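Local coordinates for protein protocadherin gamma-B3 (Homo sapiens, PDB 5K8R) that probably mediates calcium-dependent cell adhesion and may help establish and maintain specific neuronal connections in the brain, at residues I326-E331 and A379-Q384; L319-Q324 and K406-H411; V221-P226 and S308-N313; K256-L261 and E280-Y285. One frame throughout, in Å; residues are numbered along the deposited sequence.

How the interactions relate
Followed from the N terminus, the chain first reaches interaction 3, where 221-226 meets 308-313, tying the end of strand 216-222 to the linker and closing a loop of 81 residues in the third cadherin repeat. Interaction 4 falls inside that loop and rests helix 256-259 on the start of strand 284-292; the two share two calcium ions, with Glu223 OE1 3.2 Å from Glu280 OE1. The fourth repeat shows the same nesting. Interaction 2 joins its two sheets and encloses interaction 1, which ties the turn after 325-327 to the loop before 387-396; a probable hydrogen bond from Ile326 N to His411 O (2.7 Å) links them. The two pairs follow in series.

Interaction 1. Residues I326-E331 and A379-Q384; sequences IQEDAE and ALDREQ. With NA (sodium ion), chain M.
Glu328 and Leu380 meet at the end of the fourth cadherin repeat, where the loop carrying the Asp-Arg-Glu motif (Asp381 to Glu383) lies beside the turn that follows strand 325-327. The two bury most of the surface here. Their backbone carbonyls converge on one sodium ion, bound by Glu328 O and Leu380 O at 2.5 Å each. In the preceding repeat the counterparts of Glu328, Asp381 and Glu383, namely Glu223, Asp278 and Glu280, hold calcium, and this chain stops at Asp414, consistent with a linker site left incomplete. Leu380 turns its side chain inward: CB packs on Glu328 O at 3.3 Å, while CD1 reaches Ile326 CG2 at 3.7 Å, the two side chains crossing at about a right angle. Ile412 of strand 403-413 also touches Ile326, Glu328 and Leu380. The Glu328 carboxylate runs alongside that of Asp381, their planes 71° apart. Glu328 OE1 and Asp381 OD1, both acceptors, are only 3.0 Å apart. Asp381 OD1 accepts from Glu383 N in an Asx turn. Because Glu328 is extended beyond CG (chi2 177°), its OE1 meets Arg382 N almost head-on, at 2.9 Å and an N-H...O angle of 164°.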
loop_
_atom_site.group_PDB
_atom_site.type_symbol
_atom_site.label_atom_id
_atom_site.label_comp_id
_atom_site.label_asym_id
_atom_site.label_seq_id
_atom_site.Cartn_x
_atom_site.Cartn_y
_atom_site.Cartn_z
ATOM N N ILE A 326 -45.901 -5.269 74.262
ATOM C CA ILE A 326 -47.241 -4.692 74.235
ATOM C C ILE A 326 -47.844 -4.837 75.625
ATOM O O ILE A 326 -47.814 -5.926 76.207
ATOM C CB ILE A 326 -48.155 -5.370 73.195
ATOM C CG1 ILE A 326 -47.490 -5.422 71.820
ATOM C CG2 ILE A 326 -49.485 -4.638 73.103
ATOM C CD1 ILE A 326 -48.248 -6.270 70.829
ATOM N N GLN A 327 -48.389 -3.747 76.158
ATOM C CA GLN A 327 -49.122 -3.816 77.411
ATOM C C GLN A 327 -50.523 -4.359 77.159
ATOM O O GLN A 327 -51.183 -3.983 76.186
ATOM C CB GLN A 327 -49.191 -2.439 78.072
ATOM C CG GLN A 327 -47.839 -1.922 78.545
ATOM C CD GLN A 327 -47.940 -0.592 79.264
ATOM O OE1 GLN A 327 -49.003 0.026 79.306
ATOM N NE2 GLN A 327 -46.828 -0.144 79.838
ATOM N N GLU A 328 -50.973 -5.255 78.043
ATOM C CA GLU A 328 -52.228 -5.963 77.802
ATOM C C GLU A 328 -53.432 -5.030 77.853
ATOM O O GLU A 328 -54.449 -5.302 77.206
ATOM C CB GLU A 328 -52.396 -7.100 78.811
ATOM C CG GLU A 328 -52.506 -6.655 80.259
ATOM C CD GLU A 328 -52.737 -7.817 81.206
ATOM O OE1 GLU A 328 -52.922 -8.953 80.720
ATOM O OE2 GLU A 328 -52.732 -7.595 82.435
ATOM N N ASP A 329 -53.342 -3.933 78.605
ATOM C CA ASP A 329 -54.439 -2.984 78.724
ATOM C C ASP A 329 -54.342 -1.846 77.713
ATOM O O ASP A 329 -54.973 -0.800 77.909
ATOM C CB ASP A 329 -54.499 -2.422 80.146
ATOM C CG ASP A 329 -53.279 -1.595 80.501
ATOM O OD1 ASP A 329 -52.205 -1.829 79.908
ATOM O OD2 ASP A 329 -53.395 -0.710 81.375
ATOM N N ALA A 330 -53.570 -2.025 76.644
ATOM C CA ALA A 330 -53.426 -0.984 75.638
ATOM C C ALA A 330 -54.748 -0.745 74.920
ATOM O O ALA A 330 -55.463 -1.688 74.571
ATOM C CB ALA A 330 -52.341 -1.361 74.631
ATOM N N GLU A 331 -55.068 0.527 74.701
ATOM C CA GLU A 331 -56.313 0.888 74.041
ATOM C C GLU A 331 -56.310 0.425 72.588
ATOM O O GLU A 331 -55.260 0.226 71.970
ATOM C CB GLU A 331 -56.534 2.400 74.107
ATOM C CG GLU A 331 -56.680 2.949 75.517
ATOM C CD GLU A 331 -56.883 4.451 75.538
ATOM O OE1 GLU A 331 -56.598 5.105 74.512
ATOM O OE2 GLU A 331 -57.330 4.978 76.580
ATOM N N ALA A 379 -58.869 -7.719 71.883
ATOM C CA ALA A 379 -58.560 -7.811 73.301
ATOM C C ALA A 379 -57.168 -8.403 73.512
ATOM O O ALA A 379 -56.612 -9.085 72.647
ATOM C CB ALA A 379 -59.607 -8.655 74.026
ATOM N N LEU A 380 -56.606 -8.131 74.689
ATOM C CA LEU A 380 -55.281 -8.612 75.050
ATOM C C LEU A 380 -55.265 -9.028 76.512
ATOM O O LEU A 380 -55.852 -8.357 77.364
ATOM C CB LEU A 380 -54.209 -7.541 74.810
ATOM C CG LEU A 380 -53.906 -7.167 73.360
ATOM C CD1 LEU A 380 -52.899 -6.032 73.311
ATOM C CD2 LEU A 380 -53.393 -8.375 72.595
ATOM N N ASP A 381 -54.586 -10.139 76.791
ATOM C CA ASP A 381 -54.411 -10.616 78.161
ATOM C C ASP A 381 -53.218 -11.555 78.177
ATOM O O ASP A 381 -53.222 -12.569 77.471
ATOM C CB ASP A 381 -55.671 -11.325 78.665
ATOM C CG ASP A 381 -55.651 -11.561 80.168
ATOM O OD1 ASP A 381 -54.565 -11.480 80.780
ATOM O OD2 ASP A 381 -56.727 -11.831 80.740
ATOM N N ARG A 382 -52.215 -11.229 78.985
ATOM C CA ARG A 382 -51.014 -12.047 79.093
ATOM C C ARG A 382 -51.287 -13.418 79.711
ATOM O O ARG A 382 -50.584 -14.385 79.415
ATOM C CB ARG A 382 -49.940 -11.314 79.901
ATOM C CG ARG A 382 -48.698 -12.146 80.178
ATOM C CD ARG A 382 -47.681 -11.365 80.994
ATOM N NE ARG A 382 -46.562 -12.201 81.419
ATOM C CZ ARG A 382 -45.625 -12.667 80.600
ATOM N NH1 ARG A 382 -44.643 -13.421 81.074
ATOM N NH2 ARG A 382 -45.668 -12.378 79.306
ATOM N N GLU A 383 -52.302 -13.503 80.566
ATOM C CA GLU A 383 -52.631 -14.771 81.209
ATOM C C GLU A 383 -53.183 -15.784 80.214
ATOM O O GLU A 383 -53.048 -16.995 80.422
ATOM C CB GLU A 383 -53.635 -14.537 82.340
ATOM C CG GLU A 383 -53.729 -15.681 83.336
ATOM C CD GLU A 383 -52.542 -15.729 84.279
ATOM O OE1 GLU A 383 -51.983 -14.655 84.587
ATOM O OE2 GLU A 383 -52.166 -16.840 84.709
ATOM N N GLN A 384 -53.797 -15.313 79.129
ATOM C CA GLN A 384 -54.384 -16.184 78.117
ATOM C C GLN A 384 -53.458 -16.409 76.927
ATOM O O GLN A 384 -53.157 -17.557 76.586
ATOM C CB GLN A 384 -55.724 -15.602 77.650
ATOM C CG GLN A 384 -56.759 -15.514 78.761
ATOM C CD GLN A 384 -58.021 -14.792 78.337
ATOM O OE1 GLN A 384 -57.987 -13.611 77.988
ATOM N NE2 GLN A 384 -59.144 -15.498 78.366
HETATM NA NA NA M . -56.075 -6.313 78.748
#

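Interaction 2. Residues L319-Q324 and K406-H411; sequences LASESQ and KTITLH
At the edge of the His411 imidazole, near the ring plane, lies the backbone carbonyl oxygen of Gln324, 3.2 Å from CD2. The same oxygen accepts from His411 N at 2.8 Å with an almost straight N-H...O angle of 174°, although the donor is tilted from the carbonyl plane. The extended Gln324 side chain runs past Ile408 and Thr409, its CD 4.0 Å from Ile408 CG1, and Gln324 CB lies 3.2 Å from Thr409 O. Ile408 is the hub of the apolar part. With CG1 anti to the backbone N (chi1 -177°), its CD1 reaches toward Ser321 OG, 3.7 Å away, and Gln324 CG, while its CB meets Leu319 CD1 at 3.8 Å. Leu319 also slides past the aliphatic Lys406 chain in the opposite direction, CD1 to CG 3.7 Å. Strands 319-321 and 406-411 run 7° apart with axes 9.2 Å apart: they belong to the two facing sheets of the cadherin sandwich, and the chain crosses between the sheets at 322-324. On the outside, Glu322 OE2 accepts a hydrogen bond from the backbone N of Lys82 of the second subunit, and Ala320 packs on its Val79. The chemistry thus divides: dispersion contacts join the sheets through Leu319 and Ile408, whereas one nearly straight backbone hydrogen bond fixes the crossing chain to the strand beside it.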
loop_
_atom_site.group_PDB
_atom_site.type_symbol
_atom_site.label_atom_id
_atom_site.label_comp_id
_atom_site.label_asym_id
_atom_site.label_seq_id
_atom_site.Cartn_x
_atom_site.Cartn_y
_atom_site.Cartn_z
ATOM N N LEU A 319 -39.014 -3.922 60.042
ATOM C CA LEU A 319 -39.933 -3.851 61.167
ATOM C C LEU A 319 -39.317 -3.083 62.327
ATOM O O LEU A 319 -38.096 -3.085 62.521
ATOM C CB LEU A 319 -40.340 -5.255 61.632
ATOM C CG LEU A 319 -41.045 -6.116 60.583
ATOM C CD1 LEU A 319 -41.390 -7.485 61.149
ATOM C CD2 LEU A 319 -42.293 -5.415 60.068
ATOM N N ALA A 320 -40.179 -2.424 63.097
ATOM C CA ALA A 320 -39.781 -1.754 64.325
ATOM C C ALA A 320 -40.867 -1.964 65.370
ATOM O O ALA A 320 -42.013 -2.277 65.044
ATOM C CB ALA A 320 -39.530 -0.255 64.103
ATOM N N SER A 321 -40.495 -1.798 66.637
ATOM C CA SER A 321 -41.433 -1.980 67.740
ATOM C C SER A 321 -40.796 -1.442 69.013
ATOM O O SER A 321 -39.610 -1.102 69.045
ATOM C CB SER A 321 -41.827 -3.450 67.910
ATOM O OG SER A 321 -40.688 -4.265 68.119
ATOM N N GLU A 322 -41.607 -1.369 70.070
ATOM C CA GLU A 322 -41.133 -0.951 71.391
ATOM C C GLU A 322 -40.567 -2.166 72.127
ATOM O O GLU A 322 -41.167 -2.715 73.054
ATOM C CB GLU A 322 -42.256 -0.296 72.183
ATOM C CG GLU A 322 -42.855 0.936 71.535
ATOM C CD GLU A 322 -43.764 1.701 72.479
ATOM O OE1 GLU A 322 -43.882 1.292 73.654
ATOM O OE2 GLU A 322 -44.359 2.710 72.045
ATOM N N SER A 323 -39.380 -2.582 71.683
ATOM C CA SER A 323 -38.699 -3.761 72.219
ATOM C C SER A 323 -39.569 -5.010 72.107
ATOM O O SER A 323 -39.459 -5.929 72.923
ATOM C CB SER A 323 -38.262 -3.540 73.671
ATOM O OG SER A 323 -37.478 -2.366 73.798
ATOM N N GLN A 324 -40.440 -5.043 71.094
ATOM C CA GLN A 324 -41.355 -6.161 70.860
ATOM C C GLN A 324 -42.260 -6.400 72.068
ATOM O O GLN A 324 -42.565 -7.540 72.423
ATOM C CB GLN A 324 -40.590 -7.435 70.492
ATOM C CG GLN A 324 -39.659 -7.277 69.300
ATOM C CD GLN A 324 -38.914 -8.555 68.971
ATOM O OE1 GLN A 324 -39.101 -9.581 69.624
ATOM N NE2 GLN A 324 -38.063 -8.499 67.953
ATOM N N LYS A 406 -41.856 -11.854 56.830
ATOM C CA LYS A 406 -41.049 -11.566 58.008
ATOM C C LYS A 406 -41.937 -11.662 59.238
ATOM O O LYS A 406 -42.991 -11.022 59.297
ATOM C CB LYS A 406 -40.397 -10.183 57.915
ATOM C CG LYS A 406 -39.442 -9.870 59.053
ATOM C CD LYS A 406 -38.560 -8.676 58.725
ATOM C CE LYS A 406 -37.564 -9.013 57.628
ATOM N NZ LYS A 406 -36.608 -10.074 58.054
ATOM N N THR A 407 -41.510 -12.462 60.211
ATOM C CA THR A 407 -42.292 -12.744 61.407
ATOM C C THR A 407 -41.617 -12.125 62.623
ATOM O O THR A 407 -40.421 -12.336 62.850
ATOM C CB THR A 407 -42.457 -14.253 61.608
ATOM O OG1 THR A 407 -43.162 -14.810 60.491
ATOM C CG2 THR A 407 -43.231 -14.542 62.885
ATOM N N ILE A 408 -42.387 -11.369 63.401
ATOM C CA ILE A 408 -41.908 -10.743 64.626
ATOM C C ILE A 408 -42.741 -11.263 65.790
ATOM O O ILE A 408 -43.952 -11.480 65.655
ATOM C CB ILE A 408 -41.970 -9.202 64.541
ATOM C CG1 ILE A 408 -41.386 -8.561 65.803
ATOM C CG2 ILE A 408 -43.397 -8.724 64.297
ATOM C CD1 ILE A 408 -41.395 -7.048 65.780
ATOM N N THR A 409 -42.087 -11.484 66.927
ATOM C CA THR A 409 -42.750 -11.948 68.138
ATOM C C THR A 409 -43.033 -10.751 69.036
ATOM O O THR A 409 -42.106 -10.044 69.445
ATOM C CB THR A 409 -41.895 -12.981 68.874
ATOM O OG1 THR A 409 -41.740 -14.146 68.054
ATOM C CG2 THR A 409 -42.552 -13.376 70.187
ATOM N N LEU A 410 -44.308 -10.528 69.337
ATOM C CA LEU A 410 -44.751 -9.429 70.184
ATOM C C LEU A 410 -45.199 -9.996 71.523
ATOM O O LEU A 410 -46.129 -10.807 71.578
ATOM C CB LEU A 410 -45.885 -8.655 69.516
ATOM C CG LEU A 410 -45.564 -8.101 68.128
ATOM C CD1 LEU A 410 -46.839 -7.690 67.413
ATOM C CD2 LEU A 410 -44.600 -6.928 68.231
ATOM N N HIS A 411 -44.539 -9.568 72.595
ATOM C CA HIS A 411 -44.825 -10.072 73.931
ATOM C C HIS A 411 -45.872 -9.202 74.614
ATOM O O HIS A 411 -45.880 -7.977 74.459
ATOM C CB HIS A 411 -43.548 -10.114 74.770
ATOM C CG HIS A 411 -42.422 -10.853 74.116
ATOM N ND1 HIS A 411 -42.287 -12.223 74.189
ATOM C CD2 HIS A 411 -41.381 -10.412 73.371
ATOM C CE1 HIS A 411 -41.211 -12.594 73.520
ATOM N NE2 HIS A 411 -40.643 -11.515 73.014
#

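Interaction 3. Residues V221-P226 and S308-N313; sequences VAENLP and SDENDN. With CA (calcium ion), chain F; CA (calcium ion), chain G; CA (calcium ion), chain E.
Three calcium ions bind at the linker between the third and fourth cadherin repeats, and in this site Glu223 meets the Asp-Glu-Asn-Asp-Asn motif at 309-313. The two segments enter side by side: Ala222 and Ser308 form a parallel bridge, with Ser308 N donating to Val221 O at 3.1 Å and a weak return bond from Glu223 N to Ser308 O. Past the bridge, Glu223 is extended beyond CG (chi2 172°), which carries its carboxylate out to straddle two ions, OE2 on the calcium of chain F and OE1 on that of chain G, each at 2.5 Å. Asp312 bridges the same pair, OD1 to the first at 2.7 Å and OD2 to the second at 2.4 Å. Asp309 OD1 and Glu310 O add to the first ion, the Asp309 carboxylate being held also by Ser346, and Glu280 and Asp345 bring further carboxylates to it. The crowding of acceptor oxygens is explained by the metals they share, whose charge probably offsets the repulsion. Glu223 OE2 is gripped twice, since Glu310 N also donates to it at 2.7 Å, on the anti side and 20° out of the carboxylate plane. Asn311 OD1 and Asn313 O turn the other way, to the calcium of chain E, where Asp343 and Asp396 also bind. Away from the metals, the Asn224 amide and Glu310 carboxylate are stacked with planes 4° apart, Asn224 OD1 lying 4.0 Å from Glu310 CD.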
loop_
_atom_site.group_PDB
_atom_site.type_symbol
_atom_site.label_atom_id
_atom_site.label_comp_id
_atom_site.label_asym_id
_atom_site.label_seq_id
_atom_site.Cartn_x
_atom_site.Cartn_y
_atom_site.Cartn_z
ATOM N N VAL A 221 -32.535 -4.584 25.157
ATOM C CA VAL A 221 -32.343 -5.935 25.666
ATOM C C VAL A 221 -32.709 -5.957 27.142
ATOM O O VAL A 221 -32.526 -4.971 27.862
ATOM C CB VAL A 221 -30.895 -6.434 25.456
ATOM C CG1 VAL A 221 -30.601 -6.601 23.973
ATOM C CG2 VAL A 221 -29.903 -5.477 26.096
ATOM N N ALA A 222 -33.239 -7.092 27.591
ATOM C CA ALA A 222 -33.613 -7.232 28.988
ATOM C C ALA A 222 -32.373 -7.418 29.859
ATOM O O ALA A 222 -31.308 -7.834 29.394
ATOM C CB ALA A 222 -34.575 -8.405 29.174
ATOM N N GLU A 223 -32.525 -7.099 31.147
ATOM C CA GLU A 223 -31.385 -7.159 32.055
ATOM C C GLU A 223 -30.969 -8.593 32.359
ATOM O O GLU A 223 -29.802 -8.840 32.682
ATOM C CB GLU A 223 -31.703 -6.413 33.351
ATOM C CG GLU A 223 -32.972 -6.871 34.043
ATOM C CD GLU A 223 -33.145 -6.235 35.406
ATOM O OE1 GLU A 223 -32.129 -5.836 36.010
ATOM O OE2 GLU A 223 -34.298 -6.127 35.872
ATOM N N ASN A 224 -31.892 -9.548 32.256
ATOM C CA ASN A 224 -31.558 -10.940 32.529
ATOM C C ASN A 224 -30.971 -11.612 31.293
ATOM O O ASN A 224 -31.096 -12.829 31.121
ATOM C CB ASN A 224 -32.792 -11.705 33.020
ATOM C CG ASN A 224 -33.884 -11.788 31.972
ATOM O OD1 ASN A 224 -34.030 -10.895 31.140
ATOM N ND2 ASN A 224 -34.659 -12.866 32.010
ATOM N N LEU A 225 -30.329 -10.831 30.434
ATOM C CA LEU A 225 -29.709 -11.373 29.231
ATOM C C LEU A 225 -28.467 -12.169 29.606
ATOM O O LEU A 225 -27.575 -11.629 30.274
ATOM C CB LEU A 225 -29.348 -10.245 28.268
ATOM C CG LEU A 225 -28.780 -10.657 26.907
ATOM C CD1 LEU A 225 -29.801 -11.458 26.116
ATOM C CD2 LEU A 225 -28.326 -9.435 26.121
ATOM N N PRO A 226 -28.366 -13.438 29.219
ATOM C CA PRO A 226 -27.181 -14.225 29.573
ATOM C C PRO A 226 -25.926 -13.678 28.912
ATOM O O PRO A 226 -25.970 -13.072 27.839
ATOM C CB PRO A 226 -27.515 -15.629 29.052
ATOM C CG PRO A 226 -29.003 -15.645 28.900
ATOM C CD PRO A 226 -29.380 -14.247 28.523
ATOM N N SER A 308 -34.140 -2.988 29.649
ATOM C CA SER A 308 -35.501 -2.979 30.162
ATOM C C SER A 308 -35.563 -3.684 31.512
ATOM O O SER A 308 -34.783 -4.597 31.797
ATOM C CB SER A 308 -36.460 -3.648 29.175
ATOM O OG SER A 308 -36.007 -4.942 28.821
ATOM N N ASP A 309 -36.508 -3.250 32.342
ATOM C CA ASP A 309 -36.599 -3.729 33.713
ATOM C C ASP A 309 -37.235 -5.114 33.775
ATOM O O ASP A 309 -38.207 -5.402 33.069
ATOM C CB ASP A 309 -37.404 -2.747 34.563
ATOM C CG ASP A 309 -37.501 -3.172 36.016
ATOM O OD1 ASP A 309 -36.530 -3.761 36.534
ATOM O OD2 ASP A 309 -38.552 -2.914 36.639
ATOM N N GLU A 310 -36.675 -5.968 34.627
ATOM C CA GLU A 310 -37.220 -7.284 34.918
ATOM C C GLU A 310 -37.467 -7.403 36.415
ATOM O O GLU A 310 -36.780 -6.776 37.226
ATOM C CB GLU A 310 -36.276 -8.401 34.453
ATOM C CG GLU A 310 -36.288 -8.643 32.952
ATOM C CD GLU A 310 -37.498 -9.439 32.502
ATOM O OE1 GLU A 310 -37.762 -10.506 33.096
ATOM O OE2 GLU A 310 -38.186 -8.997 31.561
ATOM N N ASN A 311 -38.459 -8.214 36.778
ATOM C CA ASN A 311 -38.845 -8.381 38.180
ATOM C C ASN A 311 -37.962 -9.448 38.829
ATOM O O ASN A 311 -38.377 -10.576 39.104
ATOM C CB ASN A 311 -40.324 -8.728 38.286
ATOM C CG ASN A 311 -40.841 -8.650 39.709
ATOM O OD1 ASN A 311 -40.275 -7.949 40.548
ATOM N ND2 ASN A 311 -41.922 -9.367 39.986
ATOM N N ASP A 312 -36.710 -9.061 39.080
ATOM C CA ASP A 312 -35.720 -9.953 39.671
ATOM C C ASP A 312 -35.296 -9.511 41.069
ATOM O O ASP A 312 -34.220 -9.897 41.537
ATOM C CB ASP A 312 -34.497 -10.070 38.758
ATOM C CG ASP A 312 -33.734 -8.765 38.630
ATOM O OD1 ASP A 312 -34.357 -7.689 38.751
ATOM O OD2 ASP A 312 -32.508 -8.819 38.404
ATOM N N ASN A 313 -36.120 -8.712 41.745
ATOM C CA ASN A 313 -35.851 -8.274 43.110
ATOM C C ASN A 313 -37.118 -8.441 43.933
ATOM O O ASN A 313 -38.153 -7.852 43.608
ATOM C CB ASN A 313 -35.372 -6.819 43.145
ATOM C CG ASN A 313 -33.935 -6.667 42.686
ATOM O OD1 ASN A 313 -33.008 -6.703 43.495
ATOM N ND2 ASN A 313 -33.744 -6.495 41.382
HETATM CA CA CA F . -35.100 -5.177 37.991
HETATM CA CA CA G . -31.717 -6.510 38.345
HETATM CA CA CA E . -39.866 -6.519 42.508
HETATM O O HOH W 1 -29.557 -7.680 37.766
#

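Interaction 4. Residues K256-L261 and E280-Y285; sequences KEVRQL and EERDSY. With CA (calcium ion), chain F; CA (calcium ion), chain G.
Arg282 NH1 makes a salt bridge to Glu257 OE1 at 2.9 Å; as a hydrogen bond it is weak, with an N-H...O angle of 143°. The oxygen lies at the guanidinium edge, in its plane, but the carboxylate is turned 79° against that plane, so a single oxygen does the work and Glu257 OE2 stays 3.9 Å from NH1. A second bond positions the arginine: NE donates to Ser284 O at 2.8 Å, nearly in line with the carbonyl though tilted from the guanidinium plane. Being extended from CG to NE, with CG anti to the backbone N (chi1 -171°), Arg282 reaches the helix while Tyr285 CD1 sits 3.4 Å above the centre of one guanidinium face. Packing takes over next. Val258 CG2 approaches the edge of the Tyr285 ring, 3.9 Å from CD1, and also touches Arg282 NH1 at 3.8 Å. Tyr285 is buried, with Phe262 edge-to-face to it and Ile307 alongside. At the far end of 280-285, Glu280 OE1 bridges the calcium ions of chains F and G and OE2 adds to the first; Glu223 serves both, Asp278 the second. The arrangement belongs to the cadherin beta sandwich: a short helix, passing from strand 248-252 in one sheet to 262-264 in the other, rests on the start of strand 284-292 just after the calcium-binding Asp-X-Glu motif.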
loop_
_atom_site.group_PDB
_atom_site.type_symbol
_atom_site.label_atom_id
_atom_site.label_comp_id
_atom_site.label_asym_id
_atom_site.label_seq_id
_atom_site.Cartn_x
_atom_site.Cartn_y
_atom_site.Cartn_z
ATOM N N LYS A 256 -14.077 1.161 32.224
ATOM C CA LYS A 256 -13.879 -0.186 32.748
ATOM C C LYS A 256 -15.199 -0.859 33.104
ATOM O O LYS A 256 -15.295 -2.089 33.045
ATOM C CB LYS A 256 -12.954 -0.149 33.963
ATOM C CG LYS A 256 -11.487 0.031 33.610
ATOM C CD LYS A 256 -10.594 -0.256 34.802
ATOM C CE LYS A 256 -9.129 -0.251 34.401
ATOM N NZ LYS A 256 -8.238 -0.591 35.544
ATOM N N GLU A 257 -16.221 -0.081 33.474
ATOM C CA GLU A 257 -17.524 -0.675 33.756
ATOM C C GLU A 257 -18.161 -1.253 32.499
ATOM O O GLU A 257 -18.974 -2.179 32.586
ATOM C CB GLU A 257 -18.461 0.354 34.388
ATOM C CG GLU A 257 -18.675 1.610 33.559
ATOM C CD GLU A 257 -19.819 2.459 34.078
ATOM O OE1 GLU A 257 -20.977 1.998 34.016
ATOM O OE2 GLU A 257 -19.561 3.580 34.567
ATOM N N VAL A 258 -17.806 -0.725 31.329
ATOM C CA VAL A 258 -18.358 -1.204 30.067
ATOM C C VAL A 258 -17.365 -2.145 29.399
ATOM O O VAL A 258 -17.758 -3.055 28.661
ATOM C CB VAL A 258 -18.712 -0.028 29.145
ATOM C CG1 VAL A 258 -19.542 -0.510 27.971
ATOM C CG2 VAL A 258 -19.443 1.054 29.930
ATOM N N ARG A 259 -16.072 -1.925 29.652
ATOM C CA ARG A 259 -15.053 -2.839 29.151
ATOM C C ARG A 259 -15.262 -4.251 29.686
ATOM O O ARG A 259 -15.024 -5.232 28.970
ATOM C CB ARG A 259 -13.661 -2.322 29.525
ATOM C CG ARG A 259 -12.543 -3.305 29.224
ATOM C CD ARG A 259 -11.168 -2.720 29.490
ATOM N NE ARG A 259 -10.698 -1.887 28.386
ATOM C CZ ARG A 259 -10.810 -0.564 28.351
ATOM N NH1 ARG A 259 -11.378 0.081 29.360
ATOM N NH2 ARG A 259 -10.352 0.114 27.309
ATOM N N GLN A 260 -15.719 -4.375 30.928
ATOM C CA GLN A 260 -15.995 -5.669 31.536
ATOM C C GLN A 260 -17.401 -6.175 31.238
ATOM O O GLN A 260 -17.805 -7.203 31.792
ATOM C CB GLN A 260 -15.786 -5.593 33.050
ATOM C CG GLN A 260 -14.359 -5.292 33.470
ATOM C CD GLN A 260 -13.412 -6.439 33.180
ATOM O OE1 GLN A 260 -12.516 -6.321 32.346
ATOM N NE2 GLN A 260 -13.602 -7.555 33.876
ATOM N N LEU A 261 -18.154 -5.479 30.391
ATOM C CA LEU A 261 -19.538 -5.841 30.103
ATOM C C LEU A 261 -19.791 -6.179 28.644
ATOM O O LEU A 261 -20.537 -7.120 28.358
ATOM C CB LEU A 261 -20.480 -4.705 30.530
ATOM C CG LEU A 261 -21.234 -4.904 31.846
ATOM C CD1 LEU A 261 -22.208 -6.065 31.728
ATOM C CD2 LEU A 261 -20.271 -5.126 33.002
ATOM N N GLU A 280 -31.036 -2.141 37.568
ATOM C CA GLU A 280 -30.951 -1.340 38.783
ATOM C C GLU A 280 -29.668 -0.525 38.854
ATOM O O GLU A 280 -29.625 0.474 39.581
ATOM C CB GLU A 280 -31.066 -2.236 40.019
ATOM C CG GLU A 280 -32.496 -2.564 40.424
ATOM C CD GLU A 280 -33.235 -3.370 39.375
ATOM O OE1 GLU A 280 -32.639 -4.317 38.821
ATOM O OE2 GLU A 280 -34.411 -3.051 39.101
ATOM N N GLU A 281 -28.629 -0.922 38.122
ATOM C CA GLU A 281 -27.370 -0.187 38.132
ATOM C C GLU A 281 -27.295 0.830 36.996
ATOM O O GLU A 281 -26.938 1.990 37.222
ATOM C CB GLU A 281 -26.191 -1.163 38.053
ATOM C CG GLU A 281 -24.828 -0.500 38.176
ATOM C CD GLU A 281 -24.606 0.142 39.535
ATOM O OE1 GLU A 281 -25.178 -0.353 40.529
ATOM O OE2 GLU A 281 -23.864 1.143 39.607
ATOM N N ARG A 282 -27.631 0.413 35.777
ATOM C CA ARG A 282 -27.581 1.303 34.625
ATOM C C ARG A 282 -28.548 0.785 33.572
ATOM O O ARG A 282 -28.557 -0.414 33.277
ATOM C CB ARG A 282 -26.157 1.395 34.063
ATOM C CG ARG A 282 -25.964 2.457 32.995
ATOM C CD ARG A 282 -24.488 2.658 32.693
ATOM N NE ARG A 282 -24.271 3.494 31.515
ATOM C CZ ARG A 282 -23.073 3.777 31.011
ATOM N NH1 ARG A 282 -21.979 3.293 31.584
ATOM N NH2 ARG A 282 -22.970 4.545 29.935
ATOM N N ASP A 283 -29.358 1.684 33.013
ATOM C CA ASP A 283 -30.425 1.307 32.097
ATOM C C ASP A 283 -30.099 1.587 30.635
ATOM O O ASP A 283 -30.905 1.246 29.762
ATOM C CB ASP A 283 -31.726 2.023 32.479
ATOM C CG ASP A 283 -31.556 3.529 32.600
ATOM O OD1 ASP A 283 -30.516 4.060 32.157
ATOM O OD2 ASP A 283 -32.474 4.185 33.136
ATOM N N SER A 284 -28.952 2.193 30.343
ATOM C CA SER A 284 -28.610 2.525 28.966
ATOM C C SER A 284 -27.103 2.677 28.844
ATOM O O SER A 284 -26.425 3.077 29.794
ATOM C CB SER A 284 -29.314 3.809 28.509
ATOM O OG SER A 284 -28.959 4.139 27.177
ATOM N N TYR A 285 -26.588 2.355 27.657
ATOM C CA TYR A 285 -25.166 2.472 27.353
ATOM C C TYR A 285 -25.008 3.119 25.986
ATOM O O TYR A 285 -25.509 2.593 24.989
ATOM C CB TYR A 285 -24.477 1.103 27.372
ATOM C CG TYR A 285 -24.430 0.435 28.727
ATOM C CD1 TYR A 285 -23.329 0.588 29.560
ATOM C CD2 TYR A 285 -25.479 -0.359 29.169
ATOM C CE1 TYR A 285 -23.277 -0.027 30.798
ATOM C CE2 TYR A 285 -25.437 -0.976 30.407
ATOM C CZ TYR A 285 -24.334 -0.805 31.216
ATOM O OH TYR A 285 -24.288 -1.418 32.447
HETATM CA CA CA F . -35.100 -5.177 37.991
HETATM CA CA CA G . -31.717 -6.510 38.345
HETATM O O HOH W 1 -29.557 -7.680 37.766
#